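Local coordinates for cellulose binding domain-containing protein (Clostridium clariflavum, PDB 4B96) that probably binds cellulose through its calcium-bearing family 3b carbohydrate-binding module, the C-terminal part of a longer, probably membrane-anchored protein of a biomass-sensing system, at residues Y44-D49 with G71-I76; W23-E28 with D134-Y139; I53-Y58 with L86-E91. All blocks are in the same frame, centred on the assembly; numbering follows the deposited sequence.

Interaction 1 of 3, residues Y44-D49 with G71-I76; sequences YYFKDD and GKVYNI. With CA (calcium ion), chain E.
The ring of Phe46 meets Val73 obliquely, its far corner CZ lying 3.8 Å from Val73 CG1 and almost as close to the second methyl, CG2, so that the ring end touches both branches of the valine. Two further neighbours, both from its own segment, Tyr44 on the strand and Asp48 just past its end, lie in the ring plane at the edge: the carbonyl oxygen Tyr44 O, 3.6 Å from Phe46 CD1, and the methylene of Asp48, whose CB is 3.7 Å from Phe46 CD2. Tyr45 is approached differently. Ile76 comes to its ring at the edge, near the ring plane, with the terminal methyl Ile76 CD1 4.1 Å from Tyr45 CD1. In both pairs the side chains cross at about a right angle. Alternation along a strand explains why there are two separate contacts: Phe46 and Tyr45 leave opposite faces of one sheet of a two-sheet beta sandwich, the fold of family 3 carbohydrate-binding modules. Strands 40-47 and 69-75 are not neighbours in that sheet, since strand 83-90 runs between them and hydrogen-bonds to both; Phe46 and Val73 therefore meet across it, whereas Ile76 follows the end of strand 69-75. Phe46 has its CG set between the backbone N and the carbonyl carbon (chi1 68°). The phenol of Tyr45 hydrogen-bonds to Thr137 in the strand flanking 40-47 on its other side. Where strand 40-47 ends, the backbone turns to metal binding: Lys47 O lies 2.2 Å from the calcium ion, whose shell also holds three waters together with Asn116, Asp119 and Asp120. One of these waters donates a 2.6 Å hydrogen bond to Asp48 OD1, a second-shell carboxylate oxygen that also forms a salt bridge with Arg109.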
loop_
_atom_site.group_PDB
_atom_site.type_symbol
_atom_site.label_atom_id
_atom_site.label_comp_id
_atom_site.label_asym_id
_atom_site.label_seq_id
_atom_site.Cartn_x
_atom_site.Cartn_y
_atom_site.Cartn_z
ATOM N N TYR A 44 -8.165 10.022 4.706
ATOM C CA TYR A 44 -7.140 11.056 4.600
ATOM C C TYR A 44 -6.624 11.280 6.027
ATOM O O TYR A 44 -7.382 11.678 6.926
ATOM C CB TYR A 44 -7.752 12.335 4.041
ATOM C CG TYR A 44 -6.693 13.419 3.787
ATOM C CD1 TYR A 44 -6.187 14.194 4.851
ATOM C CD2 TYR A 44 -6.172 13.631 2.491
ATOM C CE1 TYR A 44 -5.184 15.162 4.610
ATOM C CE2 TYR A 44 -5.167 14.592 2.223
ATOM C CZ TYR A 44 -4.691 15.365 3.287
ATOM O OH TYR A 44 -3.690 16.288 3.090
ATOM N N TYR A 45 -5.360 10.994 6.260
ATOM C CA TYR A 45 -4.789 11.090 7.608
ATOM C C TYR A 45 -4.191 12.440 7.848
ATOM O O TYR A 45 -3.401 12.936 7.018
ATOM C CB TYR A 45 -3.678 10.079 7.763
ATOM C CG TYR A 45 -4.224 8.692 7.620
ATOM C CD1 TYR A 45 -4.696 8.012 8.741
ATOM C CD2 TYR A 45 -4.251 8.068 6.377
ATOM C CE1 TYR A 45 -5.223 6.775 8.633
ATOM C CE2 TYR A 45 -4.751 6.757 6.251
ATOM C CZ TYR A 45 -5.245 6.143 7.367
ATOM O OH TYR A 45 -5.773 4.884 7.294
ATOM N N PHE A 46 -4.526 13.030 8.997
ATOM C CA PHE A 46 -3.980 14.332 9.347
ATOM C C PHE A 46 -3.814 14.475 10.855
ATOM O O PHE A 46 -4.364 13.683 11.662
ATOM C CB PHE A 46 -4.836 15.445 8.742
ATOM C CG PHE A 46 -6.214 15.546 9.340
ATOM C CD1 PHE A 46 -7.259 14.676 8.934
ATOM C CD2 PHE A 46 -6.506 16.543 10.298
ATOM C CE1 PHE A 46 -8.558 14.773 9.466
ATOM C CE2 PHE A 46 -7.825 16.643 10.838
ATOM C CZ PHE A 46 -8.831 15.756 10.453
ATOM N N LYS A 47 -2.980 15.429 11.240
ATOM C CA LYS A 47 -2.739 15.665 12.668
ATOM C C LYS A 47 -3.306 17.050 12.978
ATOM O O LYS A 47 -2.850 18.036 12.422
ATOM C CB LYS A 47 -1.237 15.656 12.931
ATOM C CG LYS A 47 -0.868 15.771 14.430
ATOM C CD LYS A 47 0.673 15.653 14.584
ATOM C CE LYS A 47 1.121 15.568 16.063
ATOM N NZ LYS A 47 0.787 16.803 16.776
ATOM N N ASP A 48 -4.269 17.150 13.883
ATOM C CA ASP A 48 -4.824 18.462 14.199
ATOM C C ASP A 48 -5.638 18.331 15.477
ATOM O O ASP A 48 -6.206 17.282 15.750
ATOM C CB ASP A 48 -5.708 18.934 13.057
ATOM C CG ASP A 48 -6.085 20.393 13.205
ATOM O OD1 ASP A 48 -5.206 21.252 12.961
ATOM O OD2 ASP A 48 -7.256 20.657 13.583
ATOM N N ASP A 49 -5.673 19.370 16.274
ATOM C CA ASP A 49 -6.299 19.263 17.602
ATOM C C ASP A 49 -7.589 20.094 17.740
ATOM O O ASP A 49 -8.082 20.302 18.857
ATOM C CB ASP A 49 -5.266 19.634 18.652
ATOM C CG ASP A 49 -4.950 18.453 19.605
ATOM O OD1 ASP A 49 -5.746 17.462 19.690
ATOM O OD2 ASP A 49 -3.931 18.554 20.316
ATOM N N GLY A 71 -18.799 12.360 5.199
ATOM C CA GLY A 71 -17.470 12.432 5.772
ATOM C C GLY A 71 -17.553 12.534 7.292
ATOM O O GLY A 71 -18.414 13.223 7.821
ATOM N N LYS A 72 -16.663 11.852 7.998
ATOM C CA LYS A 72 -16.613 11.999 9.455
ATOM C C LYS A 72 -15.151 11.887 9.887
ATOM O O LYS A 72 -14.381 11.084 9.322
ATOM C CB LYS A 72 -17.404 10.859 10.079
ATOM C CG LYS A 72 -17.494 10.902 11.593
ATOM C CD LYS A 72 -18.513 9.808 11.996
ATOM C CE LYS A 72 -18.794 9.720 13.503
ATOM N NZ LYS A 72 -18.264 10.910 14.200
ATOM N N VAL A 73 -14.750 12.675 10.887
ATOM C CA VAL A 73 -13.360 12.582 11.374
ATOM C C VAL A 73 -13.316 11.633 12.579
ATOM O O VAL A 73 -14.197 11.703 13.472
ATOM C CB VAL A 73 -12.855 13.997 11.757
ATOM C CG1 VAL A 73 -11.493 13.943 12.496
ATOM C CG2 VAL A 73 -12.768 14.868 10.472
ATOM N N TYR A 74 -12.297 10.772 12.610
ATOM C CA TYR A 74 -12.102 9.823 13.722
ATOM C C TYR A 74 -10.721 9.999 14.317
ATOM O O TYR A 74 -9.755 10.326 13.603
ATOM C CB TYR A 74 -12.208 8.362 13.191
ATOM C CG TYR A 74 -13.550 8.009 12.649
ATOM C CD1 TYR A 74 -13.870 8.279 11.305
ATOM C CD2 TYR A 74 -14.519 7.408 13.470
ATOM C CE1 TYR A 74 -15.100 7.926 10.810
ATOM C CE2 TYR A 74 -15.774 7.089 12.977
ATOM C CZ TYR A 74 -16.034 7.352 11.625
ATOM O OH TYR A 74 -17.241 7.037 11.086
ATOM N N ASN A 75 -10.591 9.722 15.618
ATOM C CA ASN A 75 -9.273 9.559 16.224
ATOM C C ASN A 75 -8.671 8.189 15.988
ATOM O O ASN A 75 -9.374 7.169 16.013
ATOM C CB ASN A 75 -9.380 9.787 17.739
ATOM C CG ASN A 75 -9.210 11.238 18.078
ATOM O OD1 ASN A 75 -10.159 11.993 18.043
ATOM N ND2 ASN A 75 -7.966 11.657 18.309
ATOM N N ILE A 76 -7.369 8.140 15.788
ATOM C CA ILE A 76 -6.722 6.856 15.567
ATOM C C ILE A 76 -6.667 6.029 16.856
ATOM O O ILE A 76 -6.975 4.825 16.859
ATOM C CB ILE A 76 -5.329 7.031 14.903
ATOM C CG1 ILE A 76 -5.561 7.531 13.481
ATOM C CG2 ILE A 76 -4.483 5.666 14.980
ATOM C CD1 ILE A 76 -4.277 7.921 12.777
HETATM CA CA CA E . -1.655 19.275 10.978
HETATM O O HOH W 1 -2.904 21.251 11.824
HETATM O O HOH W 2 -3.618 19.467 9.666
HETATM O O HOH W 3 -0.569 19.894 13.258
#

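Interaction 2 of 3, residues W23-E28 with D134-Y139; sequences WDFVIE and DKMTVY
Met136 meets Phe25 and the carbonyl of Trp23 between the two sheets of the beta sandwich, strand 20-29 belonging to one and strand 136-140 to the other. The backbones are well separated, Trp23 CA and Met136 CA, the nearest pair, being 9.0 Å apart, so side-chain conformation decides what touches, and the methionine does most of the reaching. Its chain runs extended through chi2 (174°) and then bends at chi3 (63°), which swings the terminal methyl toward the facing sheet. There Met136 CE lies 3.9 Å from Phe25 CD2, an oblique approach to the ring, and the two side chains cross at about a right angle. Phe25 points its CB toward the opposing segment and places CG between the backbone N and the carbonyl carbon (chi1 60°). The ring so placed has Trp23 O in its plane, at the edge, 3.4 Å from Phe25 CD2. The indole of Trp23 itself leads away from Met136, toward Phe55, so only its backbone takes part here. All three residues are buried. Tyr44 borders both Trp23 and Met136, while Val42 touches Phe25 and His9 touches Met136, so that strands 40-47 and 5-9 pack against the same interior patch. The sulfur stands farther back than the methyl it carries: Met136 SD is 4.2 Å from Trp23 O, against 3.5 Å for Met136 CE.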
loop_
_atom_site.group_PDB
_atom_site.type_symbol
_atom_site.label_atom_id
_atom_site.label_comp_id
_atom_site.label_asym_id
_atom_site.label_seq_id
_atom_site.Cartn_x
_atom_site.Cartn_y
_atom_site.Cartn_z
ATOM N N TRP A 23 -8.960 16.987 0.226
ATOM C CA TRP A 23 -8.730 15.542 0.189
ATOM C C TRP A 23 -9.004 14.924 -1.195
ATOM O O TRP A 23 -9.055 13.690 -1.326
ATOM C CB TRP A 23 -9.563 14.884 1.269
ATOM C CG TRP A 23 -11.023 15.424 1.354
ATOM C CD1 TRP A 23 -11.526 16.394 2.231
ATOM C CD2 TRP A 23 -12.115 15.020 0.526
ATOM N NE1 TRP A 23 -12.885 16.563 1.995
ATOM C CE2 TRP A 23 -13.257 15.753 0.938
ATOM C CE3 TRP A 23 -12.239 14.100 -0.536
ATOM C CZ2 TRP A 23 -14.507 15.589 0.322
ATOM C CZ3 TRP A 23 -13.472 13.927 -1.145
ATOM C CH2 TRP A 23 -14.606 14.681 -0.709
ATOM N N ASP A 24 -9.202 15.760 -2.219
ATOM C CA ASP A 24 -9.678 15.277 -3.545
ATOM C C ASP A 24 -9.005 13.993 -4.033
ATOM O O ASP A 24 -7.733 13.908 -4.103
ATOM C CB ASP A 24 -9.337 16.266 -4.641
ATOM C CG ASP A 24 -9.995 17.635 -4.422
ATOM O OD1 ASP A 24 -10.497 17.903 -3.289
ATOM O OD2 ASP A 24 -9.980 18.411 -5.393
ATOM N N PHE A 25 -9.816 13.051 -4.471
ATOM C CA PHE A 25 -9.269 11.804 -4.982
ATOM C C PHE A 25 -10.049 11.282 -6.170
ATOM O O PHE A 25 -11.205 11.702 -6.424
ATOM C CB PHE A 25 -9.187 10.742 -3.888
ATOM C CG PHE A 25 -10.517 10.384 -3.261
ATOM C CD1 PHE A 25 -11.311 9.369 -3.815
ATOM C CD2 PHE A 25 -10.923 10.992 -2.046
ATOM C CE1 PHE A 25 -12.529 9.003 -3.230
ATOM C CE2 PHE A 25 -12.131 10.614 -1.429
ATOM C CZ PHE A 25 -12.960 9.644 -2.054
ATOM N N VAL A 26 -9.381 10.390 -6.898
ATOM C CA VAL A 26 -10.011 9.641 -7.969
ATOM C C VAL A 26 -9.787 8.163 -7.665
ATOM O O VAL A 26 -8.668 7.724 -7.435
ATOM C CB VAL A 26 -9.349 9.951 -9.332
ATOM C CG1 VAL A 26 -10.039 9.139 -10.470
ATOM C CG2 VAL A 26 -9.414 11.457 -9.613
ATOM N N ILE A 27 -10.858 7.397 -7.588
ATOM C CA ILE A 27 -10.688 5.956 -7.473
ATOM C C ILE A 27 -10.863 5.434 -8.858
ATOM O O ILE A 27 -11.909 5.665 -9.471
ATOM C CB ILE A 27 -11.785 5.297 -6.665
ATOM C CG1 ILE A 27 -11.827 5.823 -5.237
ATOM C CG2 ILE A 27 -11.633 3.743 -6.691
ATOM C CD1 ILE A 27 -12.995 5.282 -4.505
ATOM N N GLU A 28 -9.862 4.718 -9.340
ATOM C CA GLU A 28 -9.897 4.104 -10.645
ATOM C C GLU A 28 -10.312 2.633 -10.478
ATOM O O GLU A 28 -9.851 1.941 -9.552
ATOM C CB GLU A 28 -8.512 4.197 -11.302
ATOM C CG GLU A 28 -7.995 5.616 -11.524
ATOM C CD GLU A 28 -6.731 5.671 -12.412
ATOM O OE1 GLU A 28 -5.898 4.755 -12.312
ATOM O OE2 GLU A 28 -6.566 6.620 -13.213
ATOM N N ASP A 134 0.064 6.805 -2.323
ATOM C CA ASP A 134 -0.114 5.683 -1.400
ATOM C C ASP A 134 -0.168 6.083 0.068
ATOM O O ASP A 134 0.031 5.205 0.917
ATOM C CB ASP A 134 1.041 4.677 -1.559
ATOM C CG ASP A 134 2.400 5.314 -1.436
ATOM O OD1 ASP A 134 2.508 6.437 -0.916
ATOM O OD2 ASP A 134 3.383 4.677 -1.855
ATOM N N LYS A 135 -0.405 7.374 0.369
ATOM C CA LYS A 135 -0.561 7.824 1.768
ATOM C C LYS A 135 -1.995 8.178 2.081
ATOM O O LYS A 135 -2.323 8.657 3.164
ATOM C CB LYS A 135 0.425 8.970 2.137
ATOM C CG LYS A 135 1.902 8.484 1.982
ATOM C CD LYS A 135 2.863 9.580 2.437
ATOM C CE LYS A 135 2.984 9.610 3.966
ATOM N NZ LYS A 135 3.668 10.873 4.387
ATOM N N MET A 136 -2.898 7.877 1.155
ATOM C CA MET A 136 -4.311 7.796 1.519
ATOM C C MET A 136 -4.729 6.344 1.385
ATOM O O MET A 136 -4.187 5.650 0.521
ATOM C CB MET A 136 -5.194 8.682 0.589
ATOM C CG MET A 136 -4.978 10.184 0.903
ATOM S SD MET A 136 -5.883 11.187 -0.295
ATOM C CE MET A 136 -7.597 10.766 -0.003
ATOM N N THR A 137 -5.670 5.876 2.220
ATOM C CA THR A 137 -6.048 4.456 2.149
ATOM C C THR A 137 -7.465 4.201 1.613
ATOM O O THR A 137 -8.360 5.030 1.763
ATOM C CB THR A 137 -5.929 3.783 3.509
ATOM O OG1 THR A 137 -6.568 4.580 4.507
ATOM C CG2 THR A 137 -4.395 3.650 3.892
ATOM N N VAL A 138 -7.672 3.007 1.052
ATOM C CA VAL A 138 -9.002 2.616 0.580
ATOM C C VAL A 138 -9.299 1.243 1.168
ATOM O O VAL A 138 -8.410 0.360 1.207
ATOM C CB VAL A 138 -9.076 2.527 -1.002
ATOM C CG1 VAL A 138 -10.535 2.278 -1.413
ATOM C CG2 VAL A 138 -8.577 3.813 -1.622
ATOM N N TYR A 139 -10.544 1.060 1.581
ATOM C CA TYR A 139 -11.018 -0.194 2.121
ATOM C C TYR A 139 -12.249 -0.639 1.362
ATOM O O TYR A 139 -13.122 0.161 1.048
ATOM C CB TYR A 139 -11.428 -0.072 3.607
ATOM C CG TYR A 139 -10.301 0.501 4.414
ATOM C CD1 TYR A 139 -10.024 1.869 4.333
ATOM C CD2 TYR A 139 -9.457 -0.334 5.196
ATOM C CE1 TYR A 139 -8.954 2.424 5.001
ATOM C CE2 TYR A 139 -8.372 0.214 5.928
ATOM C CZ TYR A 139 -8.138 1.600 5.819
ATOM O OH TYR A 139 -7.079 2.237 6.457
#

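Interaction 3 of 3, residues I53-Y58 with L86-E91; sequences INFAVY and LEVTFE
Phe55 meets two aliphatic residues of the facing sheet, Leu86 and Val88, through its ring carbons CD1 and CE1, in a compact example of apolar packing between sheets. Its CD1 is 3.8 Å from Leu86 CD1, while the next carbon round the ring, Phe55 CE1, is 4.0 Å from Leu86 CD2; the two branches of the leucine thus follow the same ring bond. Val88 adds a single methyl, with its CG2 4.0 Å from Phe55 CE1. Both neighbours meet the ring obliquely, and each crosses Phe55 at about a right angle. The reach of Phe55 follows from its first torsion: CG lies opposite the backbone N (chi1 171°), and the ring extends from strand 53-60 toward the opposite sheet. Leu86, likewise pointing its CB across, comes to meet it, whereas Val88 reaches the ring through CG2 alone. In the next shell, Trp23 lies beside Phe55 and Leu86. Its indole meets the Phe55 ring with the planes only about 10° apart, Trp23 CZ2 coming to 3.3 Å from Phe55 CE1, and it also touches Leu86. Ile107 packs on Leu86, and Val69 and Phe25 border Val88. Backbone pairing sets the two strands that carry these side chains: Leu86 is hydrogen-bonded through its backbone to Tyr44, while on the residues either side of Phe55, Asn54 pairs with Thr108 and Ala56 with Ala106. Glu87 points away from the contact and forms a salt bridge with Arg43. Strand 53-60 is the outermost strand of its sheet, beside 100-109, and strand 83-90 lies between 69-75 and 40-47 in the other, so the contact joins an edge strand of one layer to an inner strand of the second.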
loop_
_atom_site.group_PDB
_atom_site.type_symbol
_atom_site.label_atom_id
_atom_site.label_comp_id
_atom_site.label_asym_id
_atom_site.label_seq_id
_atom_site.Cartn_x
_atom_site.Cartn_y
_atom_site.Cartn_z
ATOM N N ILE A 53 -14.592 19.820 12.965
ATOM C CA ILE A 53 -14.171 19.910 11.576
ATOM C C ILE A 53 -15.411 19.802 10.643
ATOM O O ILE A 53 -16.284 18.965 10.837
ATOM C CB ILE A 53 -13.242 18.753 11.277
ATOM C CG1 ILE A 53 -12.003 18.823 12.175
ATOM C CG2 ILE A 53 -12.821 18.746 9.768
ATOM C CD1 ILE A 53 -11.190 20.102 11.990
ATOM N N ASN A 54 -15.518 20.682 9.661
ATOM C CA ASN A 54 -16.624 20.658 8.732
ATOM C C ASN A 54 -16.169 20.006 7.405
ATOM O O ASN A 54 -14.997 20.075 7.038
ATOM C CB ASN A 54 -17.150 22.075 8.526
ATOM C CG ASN A 54 -17.803 22.628 9.792
ATOM O OD1 ASN A 54 -18.331 21.863 10.602
ATOM N ND2 ASN A 54 -17.736 23.926 9.984
ATOM N N PHE A 55 -17.089 19.363 6.712
ATOM C CA PHE A 55 -16.741 18.537 5.558
ATOM C C PHE A 55 -17.562 19.084 4.387
ATOM O O PHE A 55 -18.764 19.339 4.540
ATOM C CB PHE A 55 -17.187 17.108 5.881
ATOM C CG PHE A 55 -17.102 16.160 4.720
ATOM C CD1 PHE A 55 -15.877 15.699 4.322
ATOM C CD2 PHE A 55 -18.266 15.686 4.101
ATOM C CE1 PHE A 55 -15.758 14.797 3.264
ATOM C CE2 PHE A 55 -18.187 14.762 3.059
ATOM C CZ PHE A 55 -16.902 14.307 2.649
ATOM N N ALA A 56 -16.932 19.331 3.255
ATOM C CA ALA A 56 -17.673 19.889 2.094
ATOM C C ALA A 56 -17.298 19.046 0.883
ATOM O O ALA A 56 -16.150 18.668 0.767
ATOM C CB ALA A 56 -17.308 21.330 1.871
ATOM N N VAL A 57 -18.289 18.689 0.056
ATOM C CA VAL A 57 -18.056 17.920 -1.159
ATOM C C VAL A 57 -18.284 18.868 -2.324
ATOM O O VAL A 57 -19.367 19.473 -2.453
ATOM C CB VAL A 57 -19.023 16.699 -1.266
ATOM C CG1 VAL A 57 -18.765 15.944 -2.565
ATOM C CG2 VAL A 57 -18.795 15.769 -0.053
ATOM N N TYR A 58 -17.254 19.068 -3.149
ATOM C CA TYR A 58 -17.413 20.013 -4.268
ATOM C C TYR A 58 -17.798 19.316 -5.598
ATOM O O TYR A 58 -18.282 19.965 -6.502
ATOM C CB TYR A 58 -16.088 20.759 -4.504
ATOM C CG TYR A 58 -15.661 21.589 -3.331
ATOM C CD1 TYR A 58 -16.615 22.249 -2.551
ATOM C CD2 TYR A 58 -14.291 21.759 -3.025
ATOM C CE1 TYR A 58 -16.225 23.057 -1.464
ATOM C CE2 TYR A 58 -13.881 22.574 -1.984
ATOM C CZ TYR A 58 -14.838 23.196 -1.193
ATOM O OH TYR A 58 -14.440 23.960 -0.122
ATOM N N LEU A 86 -9.905 11.676 8.282
ATOM C CA LEU A 86 -11.220 11.865 7.704
ATOM C C LEU A 86 -11.530 10.562 6.964
ATOM O O LEU A 86 -10.697 10.059 6.197
ATOM C CB LEU A 86 -11.188 12.982 6.667
ATOM C CG LEU A 86 -12.395 13.090 5.711
ATOM C CD1 LEU A 86 -13.593 13.617 6.452
ATOM C CD2 LEU A 86 -12.058 14.021 4.528
ATOM N N GLU A 87 -12.719 10.019 7.211
ATOM C CA GLU A 87 -13.192 8.914 6.429
ATOM C C GLU A 87 -14.364 9.306 5.521
ATOM O O GLU A 87 -15.453 9.759 6.001
ATOM C CB GLU A 87 -13.666 7.819 7.370
ATOM C CG GLU A 87 -14.054 6.563 6.572
ATOM C CD GLU A 87 -14.177 5.381 7.498
ATOM O OE1 GLU A 87 -13.139 4.680 7.762
ATOM O OE2 GLU A 87 -15.322 5.163 7.985
ATOM N N VAL A 88 -14.160 9.122 4.230
ATOM C CA VAL A 88 -15.188 9.402 3.219
ATOM C C VAL A 88 -15.904 8.085 2.851
ATOM O O VAL A 88 -15.244 7.093 2.556
ATOM C CB VAL A 88 -14.563 10.013 1.955
ATOM C CG1 VAL A 88 -15.650 10.267 0.869
ATOM C CG2 VAL A 88 -13.858 11.386 2.318
ATOM N N THR A 89 -17.238 8.102 2.873
ATOM C CA THR A 89 -18.029 6.947 2.522
ATOM C C THR A 89 -19.114 7.431 1.550
ATOM O O THR A 89 -19.240 8.641 1.316
ATOM C CB THR A 89 -18.704 6.325 3.767
ATOM O OG1 THR A 89 -19.404 7.352 4.488
ATOM C CG2 THR A 89 -17.652 5.655 4.711
ATOM N N PHE A 90 -19.851 6.481 0.965
ATOM C CA PHE A 90 -20.808 6.756 -0.115
ATOM C C PHE A 90 -22.087 6.076 0.176
ATOM O O PHE A 90 -22.071 4.880 0.470
ATOM C CB PHE A 90 -20.257 6.188 -1.426
ATOM C CG PHE A 90 -18.943 6.771 -1.762
ATOM C CD1 PHE A 90 -17.757 6.195 -1.249
ATOM C CD2 PHE A 90 -18.876 7.939 -2.511
ATOM C CE1 PHE A 90 -16.488 6.759 -1.516
ATOM C CE2 PHE A 90 -17.608 8.527 -2.785
ATOM C CZ PHE A 90 -16.409 7.906 -2.307
ATOM N N GLU A 91 -23.200 6.787 0.009
ATOM C CA GLU A 91 -24.517 6.180 0.170
ATOM C C GLU A 91 -24.936 5.527 -1.109
ATOM O O GLU A 91 -25.849 4.716 -1.119
ATOM C CB GLU A 91 -25.566 7.250 0.501
ATOM C CG GLU A 91 -25.275 8.028 1.764
ATOM C CD GLU A 91 -25.766 7.337 3.019
ATOM O OE1 GLU A 91 -25.902 6.089 2.991
ATOM O OE2 GLU A 91 -26.030 8.043 4.031
#

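From the N terminus, segment 23-28 comes first and waits until 134-139 for its partner, so interaction 2 closes the longest loop, a span of 105 residues that encloses both other contacts. Within it, interaction 1 closes a loop of 21 intervening residues and interaction 3 one of 27, and the two cross: 44-49 precedes 53-58, and 71-76 is reached before 86-91. Interactions 2 and 3 bridge the two layers of the sandwich, whereas interaction 1 joins strands of a single sheet near the calcium site. The three also touch one another: Gly71 packs on Phe55 between interactions 1 and 3, and Phe25 meets Phe90 between interactions 2 and 3.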